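Local coordinates for chitin oligosaccharide binding protein NagB2 (Paenibacillus sp. FPU-7, PDB 7EHU), which binds chitin oligosaccharides, N,N'-diacetylchitobiose and N,N',N''-triacetylchitotriose, as a bacterial extracellular solute-binding protein, probably delivering them for uptake by a transporter, at residues K126-T134 against G312-F320; Y140-V148 against D352-G360. All coordinates share one frame; numbering follows the deposited sequence. Where two conformers were deposited one is given.

Contact 1. Residues K126-T134 against G312-F320; sequences KFFELREFT and GGWSNGYGF. With NAG (2-acetamido-2-deoxy-beta-D-glucopyranose), chain B; NAG (2-acetamido-2-deoxy-beta-D-glucopyranose), chain C.
The indole of W314 lies against F128 and E129, and following this side chain outward shows how the loop 126-134 rests on strand 312-320. W314 CB sits 3.7 Å from E129 O. With CG beside the backbone N and anti to the carbonyl carbon (chi1 -73°), the ring system lies under F128 CB, and the E129 side chain crosses it at about a right angle. Along the benzo ring, CE3 and CZ3 meet the E129 carboxylate, CD of E129 standing 3.4 Å from CZ3 of W314, with the carboxylate and ring planes 59° apart. CZ2 and CH2 run beneath F128, whose CB makes a CH-pi contact over one face of the six-membered ring, 3.7 Å from its centroid. The F128 ring is tilted 23° from that six-membered ring and displaced from it, with little stacking. W314 NE1 is hydrogen-bonded to P356 O. An alanine in place of W314 would probably leave F128 and the E129 carboxylate without their packing surface and P356 O without this donor.

No direct hydrogen bond joins the segments; two waters do that work. One links E129 OE1 to the W314 N, and the other donates to both E129 O and W314 O while accepting from E132 N. Beyond W314, OE1 of E132 comes within 3.4 Å of S315 CB, and F133 CZ within 3.3 Å of S315 O. On the sugar side, S315 OG shares a 2.7 Å hydrogen bond with O6 of NAG (chain C), and N316 OD1 accepts from N2 of NAG (chain B) at 2.9 Å. The loop thus backs a pocket-lining strand flanked by strands 93-97 and 138-154: F133 touches L96, and L130 reaches I139 and P143.

Contact 2. Residues Y140-V148 against D352-G360; sequences YGLPEAGFV and DNRVPSMKG. With NAG (2-acetamido-2-deoxy-beta-D-glucopyranose), chain C; NAG (2-acetamido-2-deoxy-beta-D-glucopyranose), chain B.
S357 turns its OG between its own backbone N and carbonyl carbon (chi1 61°), bringing the hydroxyl to P143 O, while E144 holds CG anti to its backbone N (chi1 169°), extending its carboxylate toward R354. In this periplasmic-binding-protein-type fold, the loop after helix 342-352 is fastened here to strand 138-154, where that strand is interrupted at E144 and changes direction. The S357 OG hydrogen bond to P143 O is 2.7 Å long and comes from above the carbonyl plane, 45° out of it. A second bond, G146 N to V355 O at 3.0 Å, ties the two backbones together just past the bend. V355 then lays its CB 3.4 Å from G146 O.

In the R354 conformer given, E144 OE2 and R354 NE are 4.3 Å apart, too far for a salt bridge, and a water donates to E144 OE2 and accepts from R354 NH2. In that conformer R354 NH1 makes a salt bridge with D352 OD2, its hydrogen bond weak and bent. The other side of the bend meets the glycan: A145 CB and E144 CB approach C8 of NAG (chain B), and F147 presents a ring face to NAG (chain C), F147 CZ lying 3.6 Å from its C6.

How the contacts relate
From the N terminus the chain enters the loop 126-134, then 140-148 on strand 138-154. After 177 intervening residues contact 1 brings 312-320 back to 126-134; after 203, contact 2 brings 352-360 back to 140-148, so the two closures cross rather than nest. Their centres lie 8 Å apart. Strands 138-154 and 309-320 are antiparallel neighbours in one sheet, and N316 O and E144 N, 2.8 Å apart, probably hydrogen-bond across them; F133 O and Y140 N probably hydrogen-bond between loop 126-134 and the start of strand 138-154. W314 CD1 also packs on G146 CA. Together the contacts hold the loops 126-134 and 352-360 to this strand pair, which touches the NAG units of chains B and C.

Contact 1. Residues K126-T134 against G312-F320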
loop_
_atom_site.group_PDB
_atom_site.type_symbol
_atom_site.label_atom_id
_atom_site.label_comp_id
_atom_site.label_asym_id
_atom_site.label_seq_id
_atom_site.Cartn_x
_atom_site.Cartn_y
_atom_site.Cartn_z
ATOM N N LYS A 126 -16.377 -12.684 7.047
ATOM C CA LYS A 126 -16.527 -12.245 5.666
ATOM C C LYS A 126 -15.245 -11.728 5.037
ATOM O O LYS A 126 -15.193 -11.556 3.820
ATOM C CB LYS A 126 -17.617 -11.172 5.596
ATOM C CG LYS A 126 -19.031 -11.692 5.503
ATOM C CD LYS A 126 -19.384 -12.816 6.441
ATOM C CE LYS A 126 -20.779 -13.358 6.107
ATOM N NZ LYS A 126 -21.208 -14.224 7.189
ATOM N N PHE A 127 -14.217 -11.459 5.814
ATOM C CA PHE A 127 -12.984 -10.877 5.304
ATOM C C PHE A 127 -11.949 -11.959 5.036
ATOM O O PHE A 127 -11.812 -12.906 5.794
ATOM C CB PHE A 127 -12.450 -9.832 6.296
ATOM C CG PHE A 127 -13.364 -8.637 6.432
ATOM C CD1 PHE A 127 -14.447 -8.663 7.292
ATOM C CD2 PHE A 127 -13.186 -7.503 5.655
ATOM C CE1 PHE A 127 -15.291 -7.597 7.394
ATOM C CE2 PHE A 127 -14.041 -6.440 5.751
ATOM C CZ PHE A 127 -15.083 -6.476 6.627
ATOM N N PHE A 128 -11.183 -11.799 3.963
ATOM C CA PHE A 128 -10.104 -12.750 3.716
ATOM C C PHE A 128 -9.174 -12.846 4.924
ATOM O O PHE A 128 -8.791 -13.945 5.341
ATOM C CB PHE A 128 -9.310 -12.356 2.468
ATOM C CG PHE A 128 -10.044 -12.570 1.177
ATOM C CD1 PHE A 128 -10.233 -13.834 0.659
ATOM C CD2 PHE A 128 -10.562 -11.497 0.486
ATOM C CE1 PHE A 128 -10.915 -14.005 -0.541
ATOM C CE2 PHE A 128 -11.238 -11.677 -0.700
ATOM C CZ PHE A 128 -11.417 -12.922 -1.204
ATOM N N GLU A 129 -8.736 -11.707 5.456
ATOM C CA GLU A 129 -7.755 -11.692 6.537
ATOM C C GLU A 129 -7.898 -10.435 7.374
ATOM O O GLU A 129 -7.681 -9.332 6.859
ATOM C CB GLU A 129 -6.333 -11.738 5.988
ATOM C CG GLU A 129 -5.919 -13.027 5.334
ATOM C CD GLU A 129 -4.459 -13.053 4.884
ATOM O OE1 GLU A 129 -3.676 -12.119 5.210
ATOM O OE2 GLU A 129 -4.064 -14.075 4.277
ATOM N N LEU A 130 -8.189 -10.596 8.662
ATOM C CA LEU A 130 -8.216 -9.480 9.594
ATOM C C LEU A 130 -6.970 -9.424 10.481
ATOM O O LEU A 130 -6.888 -8.561 11.366
ATOM C CB LEU A 130 -9.472 -9.530 10.458
ATOM C CG LEU A 130 -10.802 -9.362 9.726
ATOM C CD1 LEU A 130 -11.977 -9.521 10.684
ATOM C CD2 LEU A 130 -10.858 -8.035 9.025
ATOM N N ARG A 131 -5.982 -10.291 10.240
ATOM C CA ARG A 131 -4.869 -10.417 11.162
ATOM C C ARG A 131 -4.185 -9.062 11.433
ATOM O O ARG A 131 -3.816 -8.779 12.575
ATOM C CB ARG A 131 -3.848 -11.401 10.580
ATOM C CG ARG A 131 -2.784 -11.681 11.575
ATOM C CD ARG A 131 -1.736 -12.629 11.224
ATOM N NE ARG A 131 -0.824 -12.796 12.343
ATOM C CZ ARG A 131 -0.012 -11.850 12.803
ATOM N NH1 ARG A 131 -0.327 -10.581 12.617
ATOM N NH2 ARG A 131 0.880 -12.139 13.731
ATOM N N GLU A 132 -3.968 -8.223 10.402
ATOM C CA GLU A 132 -3.219 -6.990 10.635
ATOM C C GLU A 132 -3.960 -6.057 11.586
ATOM O O GLU A 132 -3.347 -5.222 12.257
ATOM C CB GLU A 132 -2.914 -6.257 9.324
ATOM C CG GLU A 132 -1.956 -6.960 8.368
ATOM C CD GLU A 132 -1.221 -6.017 7.447
ATOM O OE1 GLU A 132 -1.353 -4.797 7.600
ATOM O OE2 GLU A 132 -0.505 -6.490 6.533
ATOM N N PHE A 133 -5.277 -6.167 11.640
ATOM C CA PHE A 133 -6.097 -5.291 12.460
ATOM C C PHE A 133 -6.463 -5.921 13.794
ATOM O O PHE A 133 -7.249 -5.341 14.543
ATOM C CB PHE A 133 -7.340 -4.897 11.677
ATOM C CG PHE A 133 -7.055 -3.967 10.545
ATOM C CD1 PHE A 133 -6.947 -2.604 10.775
ATOM C CD2 PHE A 133 -6.837 -4.438 9.274
ATOM C CE1 PHE A 133 -6.683 -1.728 9.738
ATOM C CE2 PHE A 133 -6.563 -3.545 8.222
ATOM C CZ PHE A 133 -6.501 -2.197 8.471
ATOM N N THR A 134 -5.901 -7.084 14.115
ATOM C CA THR A 134 -6.254 -7.820 15.321
ATOM C C THR A 134 -5.140 -7.694 16.346
ATOM O O THR A 134 -3.966 -7.866 16.016
ATOM C CB THR A 134 -6.537 -9.281 14.974
ATOM O OG1 THR A 134 -7.562 -9.292 13.970
ATOM C CG2 THR A 134 -6.981 -10.077 16.187
ATOM N N GLY A 312 2.156 -8.464 -0.240
ATOM C CA GLY A 312 0.721 -8.251 -0.294
ATOM C C GLY A 312 0.066 -8.585 1.022
ATOM O O GLY A 312 0.696 -9.109 1.947
ATOM N N GLY A 313 -1.222 -8.283 1.083
ATOM C CA GLY A 313 -2.003 -8.502 2.289
ATOM C C GLY A 313 -3.256 -7.649 2.268
ATOM O O GLY A 313 -3.651 -7.132 1.229
ATOM N N TRP A 314 -3.852 -7.506 3.447
ATOM C CA TRP A 314 -5.039 -6.675 3.658
ATOM C C TRP A 314 -4.672 -5.718 4.786
ATOM O O TRP A 314 -4.703 -6.077 5.957
ATOM C CB TRP A 314 -6.265 -7.515 3.967
ATOM C CG TRP A 314 -6.766 -8.244 2.742
ATOM C CD1 TRP A 314 -7.725 -7.809 1.863
ATOM C CD2 TRP A 314 -6.324 -9.512 2.250
ATOM N NE1 TRP A 314 -7.899 -8.721 0.870
ATOM C CE2 TRP A 314 -7.070 -9.785 1.084
ATOM C CE3 TRP A 314 -5.386 -10.451 2.684
ATOM C CZ2 TRP A 314 -6.900 -10.949 0.334
ATOM C CZ3 TRP A 314 -5.228 -11.622 1.939
ATOM C CH2 TRP A 314 -5.978 -11.851 0.780
ATOM N N SER A 315 -4.253 -4.528 4.416
ATOM C CA SER A 315 -3.562 -3.627 5.320
ATOM C C SER A 315 -4.263 -2.306 5.580
ATOM O O SER A 315 -3.871 -1.612 6.515
ATOM C CB SER A 315 -2.199 -3.267 4.715
ATOM O OG SER A 315 -2.415 -2.658 3.443
ATOM N N ASN A 316 -5.205 -1.880 4.744
ATOM C CA ASN A 316 -5.708 -0.515 4.814
ATOM C C ASN A 316 -7.219 -0.500 4.725
ATOM O O ASN A 316 -7.814 -1.166 3.869
ATOM C CB ASN A 316 -5.086 0.332 3.697
ATOM C CG ASN A 316 -5.431 1.815 3.807
ATOM O OD1 ASN A 316 -5.976 2.410 2.873
ATOM N ND2 ASN A 316 -5.137 2.417 4.963
ATOM N N GLY A 317 -7.840 0.242 5.623
ATOM C CA GLY A 317 -9.280 0.378 5.628
ATOM C C GLY A 317 -9.705 1.360 6.683
ATOM O O GLY A 317 -8.941 2.272 6.979
ATOM N N TYR A 318 -10.890 1.199 7.261
ATOM C CA TYR A 318 -11.393 2.133 8.267
ATOM C C TYR A 318 -11.267 1.532 9.666
ATOM O O TYR A 318 -11.556 0.349 9.901
ATOM C CB TYR A 318 -12.850 2.516 7.964
ATOM C CG TYR A 318 -12.911 3.408 6.753
ATOM C CD1 TYR A 318 -12.413 4.703 6.805
ATOM C CD2 TYR A 318 -13.405 2.954 5.528
ATOM C CE1 TYR A 318 -12.415 5.517 5.679
ATOM C CE2 TYR A 318 -13.416 3.761 4.410
ATOM C CZ TYR A 318 -12.920 5.031 4.489
ATOM O OH TYR A 318 -12.862 5.855 3.391
ATOM N N GLY A 319 -10.827 2.398 10.584
ATOM C CA GLY A 319 -10.965 2.184 12.005
ATOM C C GLY A 319 -11.872 3.251 12.605
ATOM O O GLY A 319 -12.266 4.221 11.936
ATOM N N PHE A 320 -12.183 3.065 13.887
ATOM C CA PHE A 320 -13.241 3.812 14.550
ATOM C C PHE A 320 -12.782 4.234 15.931
ATOM O O PHE A 320 -12.109 3.476 16.629
ATOM C CB PHE A 320 -14.523 2.959 14.607
ATOM C CG PHE A 320 -14.894 2.444 13.247
ATOM C CD1 PHE A 320 -15.632 3.232 12.381
ATOM C CD2 PHE A 320 -14.399 1.233 12.791
ATOM C CE1 PHE A 320 -15.901 2.815 11.097
ATOM C CE2 PHE A 320 -14.665 0.804 11.501
ATOM C CZ PHE A 320 -15.433 1.588 10.656
HETATM C C1 NAG B . -4.592 3.335 -1.191
HETATM C C2 NAG B . -4.338 2.005 -0.505
HETATM C C3 NAG B . -3.192 2.118 0.496
HETATM C C4 NAG B . -1.976 2.803 -0.113
HETATM C C5 NAG B . -2.422 4.113 -0.749
HETATM C C6 NAG B . -1.322 4.871 -1.449
HETATM C C7 NAG B . -6.380 0.615 -0.276
HETATM C C8 NAG B . -7.573 0.339 0.580
HETATM N N2 NAG B . -5.542 1.556 0.181
HETATM O O3 NAG B . -2.882 0.805 0.938
HETATM O O4 NAG B . -1.046 3.120 0.919
HETATM O O5 NAG B . -3.415 3.825 -1.741
HETATM O O6 NAG B . -1.797 6.123 -1.931
HETATM O O7 NAG B . -6.177 -0.001 -1.318
HETATM C C1 NAG C . 0.162 2.414 0.944
HETATM C C2 NAG C . 1.036 3.042 2.003
HETATM C C3 NAG C . 2.298 2.210 2.224
HETATM C C4 NAG C . 1.930 0.761 2.525
HETATM C C5 NAG C . 1.015 0.210 1.436
HETATM C C6 NAG C . 0.520 -1.193 1.719
HETATM C C7 NAG C . 0.944 5.458 2.398
HETATM C C8 NAG C . 1.414 6.814 1.944
HETATM N N2 NAG C . 1.378 4.418 1.683
HETATM O O3 NAG C . 3.027 2.788 3.300
HETATM O O4 NAG C . 3.081 -0.076 2.581
HETATM O O5 NAG C . -0.131 1.066 1.300
HETATM O O6 NAG C . -0.222 -1.258 2.927
HETATM O O7 NAG C . 0.215 5.312 3.380
HETATM O O HOH W 1 -3.355 -9.422 5.684
HETATM O O HOH W 2 -5.171 -8.221 7.633
#

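Contact 2. Residues Y140-V148 against D352-G360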
loop_
_atom_site.group_PDB
_atom_site.type_symbol
_atom_site.label_atom_id
_atom_site.label_comp_id
_atom_site.label_asym_id
_atom_site.label_seq_id
_atom_site.Cartn_x
_atom_site.Cartn_y
_atom_site.Cartn_z
ATOM N N TYR A 140 -9.769 -4.265 15.413
ATOM C CA TYR A 140 -9.761 -2.816 15.585
ATOM C C TYR A 140 -9.839 -2.038 14.277
ATOM O O TYR A 140 -9.711 -0.814 14.286
ATOM C CB TYR A 140 -8.520 -2.401 16.371
ATOM C CG TYR A 140 -8.563 -2.816 17.818
ATOM C CD1 TYR A 140 -9.391 -2.163 18.732
ATOM C CD2 TYR A 140 -7.771 -3.862 18.281
ATOM C CE1 TYR A 140 -9.421 -2.533 20.073
ATOM C CE2 TYR A 140 -7.789 -4.242 19.608
ATOM C CZ TYR A 140 -8.606 -3.561 20.504
ATOM O OH TYR A 140 -8.612 -3.966 21.818
ATOM N N GLY A 141 -10.084 -2.702 13.164
ATOM C CA GLY A 141 -10.309 -2.023 11.897
ATOM C C GLY A 141 -10.681 -3.049 10.854
ATOM O O GLY A 141 -10.553 -4.254 11.084
ATOM N N LEU A 142 -11.126 -2.557 9.697
ATOM C CA LEU A 142 -11.674 -3.425 8.657
ATOM C C LEU A 142 -11.046 -3.046 7.323
ATOM O O LEU A 142 -11.256 -1.924 6.838
ATOM C CB LEU A 142 -13.196 -3.336 8.575
ATOM C CG LEU A 142 -13.891 -3.736 9.867
ATOM C CD1 LEU A 142 -15.375 -3.427 9.791
ATOM C CD2 LEU A 142 -13.698 -5.207 10.231
ATOM N N PRO A 143 -10.280 -3.932 6.701
ATOM C CA PRO A 143 -9.622 -3.563 5.450
ATOM C C PRO A 143 -10.671 -3.291 4.383
ATOM O O PRO A 143 -11.676 -4.005 4.281
ATOM C CB PRO A 143 -8.788 -4.799 5.118
ATOM C CG PRO A 143 -9.453 -5.923 5.824
ATOM C CD PRO A 143 -10.024 -5.328 7.073
ATOM N N GLU A 144 -10.420 -2.269 3.563
ATOM C CA GLU A 144 -11.301 -1.890 2.460
ATOM C C GLU A 144 -11.013 -2.686 1.199
ATOM O O GLU A 144 -11.924 -2.928 0.405
ATOM C CB GLU A 144 -11.101 -0.384 2.168
ATOM C CG GLU A 144 -11.738 0.115 0.910
ATOM C CD GLU A 144 -11.583 1.606 0.653
ATOM O OE1 GLU A 144 -11.223 2.370 1.561
ATOM O OE2 GLU A 144 -11.856 2.014 -0.481
ATOM N N ALA A 145 -9.760 -3.076 1.012
ATOM C CA ALA A 145 -9.303 -3.766 -0.177
ATOM C C ALA A 145 -8.117 -4.615 0.236
ATOM O O ALA A 145 -7.560 -4.444 1.320
ATOM C CB ALA A 145 -8.864 -2.778 -1.260
ATOM N N GLY A 146 -7.734 -5.545 -0.640
ATOM C CA GLY A 146 -6.441 -6.193 -0.570
ATOM C C GLY A 146 -5.434 -5.492 -1.477
ATOM O O GLY A 146 -5.784 -4.636 -2.269
ATOM N N PHE A 147 -4.163 -5.869 -1.350
ATOM C CA PHE A 147 -3.141 -5.361 -2.254
ATOM C C PHE A 147 -2.076 -6.418 -2.494
ATOM O O PHE A 147 -1.837 -7.298 -1.663
ATOM C CB PHE A 147 -2.461 -4.058 -1.747
ATOM C CG PHE A 147 -1.385 -4.294 -0.712
ATOM C CD1 PHE A 147 -1.707 -4.532 0.629
ATOM C CD2 PHE A 147 -0.061 -4.299 -1.080
ATOM C CE1 PHE A 147 -0.718 -4.770 1.558
ATOM C CE2 PHE A 147 0.941 -4.541 -0.139
ATOM C CZ PHE A 147 0.610 -4.797 1.167
ATOM N N VAL A 148 -1.429 -6.298 -3.654
ATOM C CA VAL A 148 -0.085 -6.816 -3.866
ATOM C C VAL A 148 0.730 -5.679 -4.473
ATOM O O VAL A 148 0.173 -4.718 -5.020
ATOM C CB VAL A 148 -0.034 -8.055 -4.788
ATOM C CG1 VAL A 148 -0.640 -9.263 -4.081
ATOM C CG2 VAL A 148 -0.691 -7.798 -6.125
ATOM N N ASP A 352 -13.183 0.270 -10.773
ATOM C CA ASP A 352 -11.843 0.747 -10.499
ATOM C C ASP A 352 -10.862 -0.365 -10.312
ATOM O O ASP A 352 -9.717 -0.102 -9.920
ATOM C CB ASP A 352 -11.815 1.617 -9.266
ATOM C CG ASP A 352 -11.882 3.037 -9.604
ATOM O OD1 ASP A 352 -11.934 3.380 -10.821
ATOM O OD2 ASP A 352 -11.796 3.796 -8.645
ATOM N N ASN A 353 -11.281 -1.606 -10.570
ATOM C CA ASN A 353 -10.365 -2.712 -10.454
ATOM C C ASN A 353 -9.805 -2.763 -9.049
ATOM O O ASN A 353 -8.659 -3.169 -8.856
ATOM C CB ASN A 353 -9.257 -2.627 -11.507
ATOM C CG ASN A 353 -9.710 -3.180 -12.847
ATOM O OD1 ASN A 353 -9.669 -4.386 -13.080
ATOM N ND2 ASN A 353 -10.201 -2.317 -13.698
ATOM N N ARG A 354 -10.608 -2.319 -8.068
ATOM C CA ARG A 354 -10.188 -2.366 -6.671
ATOM C C ARG A 354 -10.398 -3.782 -6.121
ATOM O O ARG A 354 -11.458 -4.385 -6.288
ATOM C CB ARG A 354 -10.909 -1.285 -5.844
ATOM C CG ARG A 354 -10.775 0.175 -6.410
ATOM C CD ARG A 354 -10.743 1.333 -5.362
ATOM N NE ARG A 354 -12.060 1.535 -4.732
ATOM C CZ ARG A 354 -13.088 2.171 -5.296
ATOM N NH1 ARG A 354 -13.022 2.710 -6.516
ATOM N NH2 ARG A 354 -14.229 2.249 -4.642
ATOM N N VAL A 355 -9.364 -4.303 -5.482
ATOM C CA VAL A 355 -9.250 -5.695 -5.049
ATOM C C VAL A 355 -10.081 -5.948 -3.796
ATOM O O VAL A 355 -9.821 -5.297 -2.782
ATOM C CB VAL A 355 -7.766 -5.973 -4.743
ATOM C CG1 VAL A 355 -7.561 -7.304 -4.069
ATOM C CG2 VAL A 355 -6.907 -5.850 -5.993
ATOM N N PRO A 356 -11.051 -6.879 -3.791
ATOM C CA PRO A 356 -11.910 -7.024 -2.600
ATOM C C PRO A 356 -11.159 -7.417 -1.339
ATOM O O PRO A 356 -10.169 -8.157 -1.366
ATOM C CB PRO A 356 -12.893 -8.126 -2.996
ATOM C CG PRO A 356 -12.962 -8.015 -4.487
ATOM C CD PRO A 356 -11.573 -7.668 -4.931
ATOM N N SER A 357 -11.668 -6.923 -0.212
ATOM C CA SER A 357 -11.284 -7.463 1.088
ATOM C C SER A 357 -12.266 -8.495 1.618
ATOM O O SER A 357 -11.947 -9.181 2.597
ATOM C CB SER A 357 -11.154 -6.338 2.109
ATOM O OG SER A 357 -12.398 -5.686 2.241
ATOM N N MET A 358 -13.449 -8.611 1.011
ATOM C CA MET A 358 -14.504 -9.519 1.441
ATOM C C MET A 358 -14.625 -10.650 0.440
ATOM O O MET A 358 -14.382 -10.463 -0.751
ATOM C CB MET A 358 -15.830 -8.745 1.491
ATOM C CG MET A 358 -15.838 -7.704 2.623
ATOM S SD MET A 358 -17.365 -6.769 2.692
ATOM C CE MET A 358 -18.435 -8.047 3.404
ATOM N N LYS A 359 -14.981 -11.825 0.949
ATOM C CA LYS A 359 -15.081 -13.042 0.150
ATOM C C LYS A 359 -16.355 -13.091 -0.684
ATOM O O LYS A 359 -17.392 -12.571 -0.304
ATOM C CB LYS A 359 -15.093 -14.264 1.078
ATOM C CG LYS A 359 -13.857 -14.430 1.949
ATOM C CD LYS A 359 -14.039 -15.528 2.978
ATOM C CE LYS A 359 -13.192 -15.332 4.187
ATOM N NZ LYS A 359 -13.546 -16.240 5.284
ATOM N N GLY A 360 -16.278 -13.776 -1.818
ATOM C CA GLY A 360 -17.472 -14.079 -2.577
ATOM C C GLY A 360 -17.895 -13.090 -3.640
ATOM O O GLY A 360 -18.989 -13.245 -4.196
HETATM C C1 NAG C . 0.162 2.414 0.944
HETATM C C2 NAG C . 1.036 3.042 2.003
HETATM C C3 NAG C . 2.298 2.210 2.224
HETATM C C4 NAG C . 1.930 0.761 2.525
HETATM C C5 NAG C . 1.015 0.210 1.436
HETATM C C6 NAG C . 0.520 -1.193 1.719
HETATM C C7 NAG C . 0.944 5.458 2.398
HETATM C C8 NAG C . 1.414 6.814 1.944
HETATM N N2 NAG C . 1.378 4.418 1.683
HETATM O O3 NAG C . 3.027 2.788 3.300
HETATM O O4 NAG C . 3.081 -0.076 2.581
HETATM O O5 NAG C . -0.131 1.066 1.300
HETATM O O6 NAG C . -0.222 -1.258 2.927
HETATM O O7 NAG C . 0.215 5.312 3.380
HETATM C C1 NAG B . -4.592 3.335 -1.191
HETATM C C2 NAG B . -4.338 2.005 -0.505
HETATM C C3 NAG B . -3.192 2.118 0.496
HETATM C C4 NAG B . -1.976 2.803 -0.113
HETATM C C5 NAG B . -2.422 4.113 -0.749
HETATM C C6 NAG B . -1.322 4.871 -1.449
HETATM C C7 NAG B . -6.380 0.615 -0.276
HETATM C C8 NAG B . -7.573 0.339 0.580
HETATM N N2 NAG B . -5.542 1.556 0.181
HETATM O O3 NAG B . -2.882 0.805 0.938
HETATM O O4 NAG B . -1.046 3.120 0.919
HETATM O O5 NAG B . -3.415 3.825 -1.741
HETATM O O6 NAG B . -1.797 6.123 -1.931
HETATM O O7 NAG B . -6.177 -0.001 -1.318
HETATM O O HOH W 3 -14.064 1.679 -1.886
#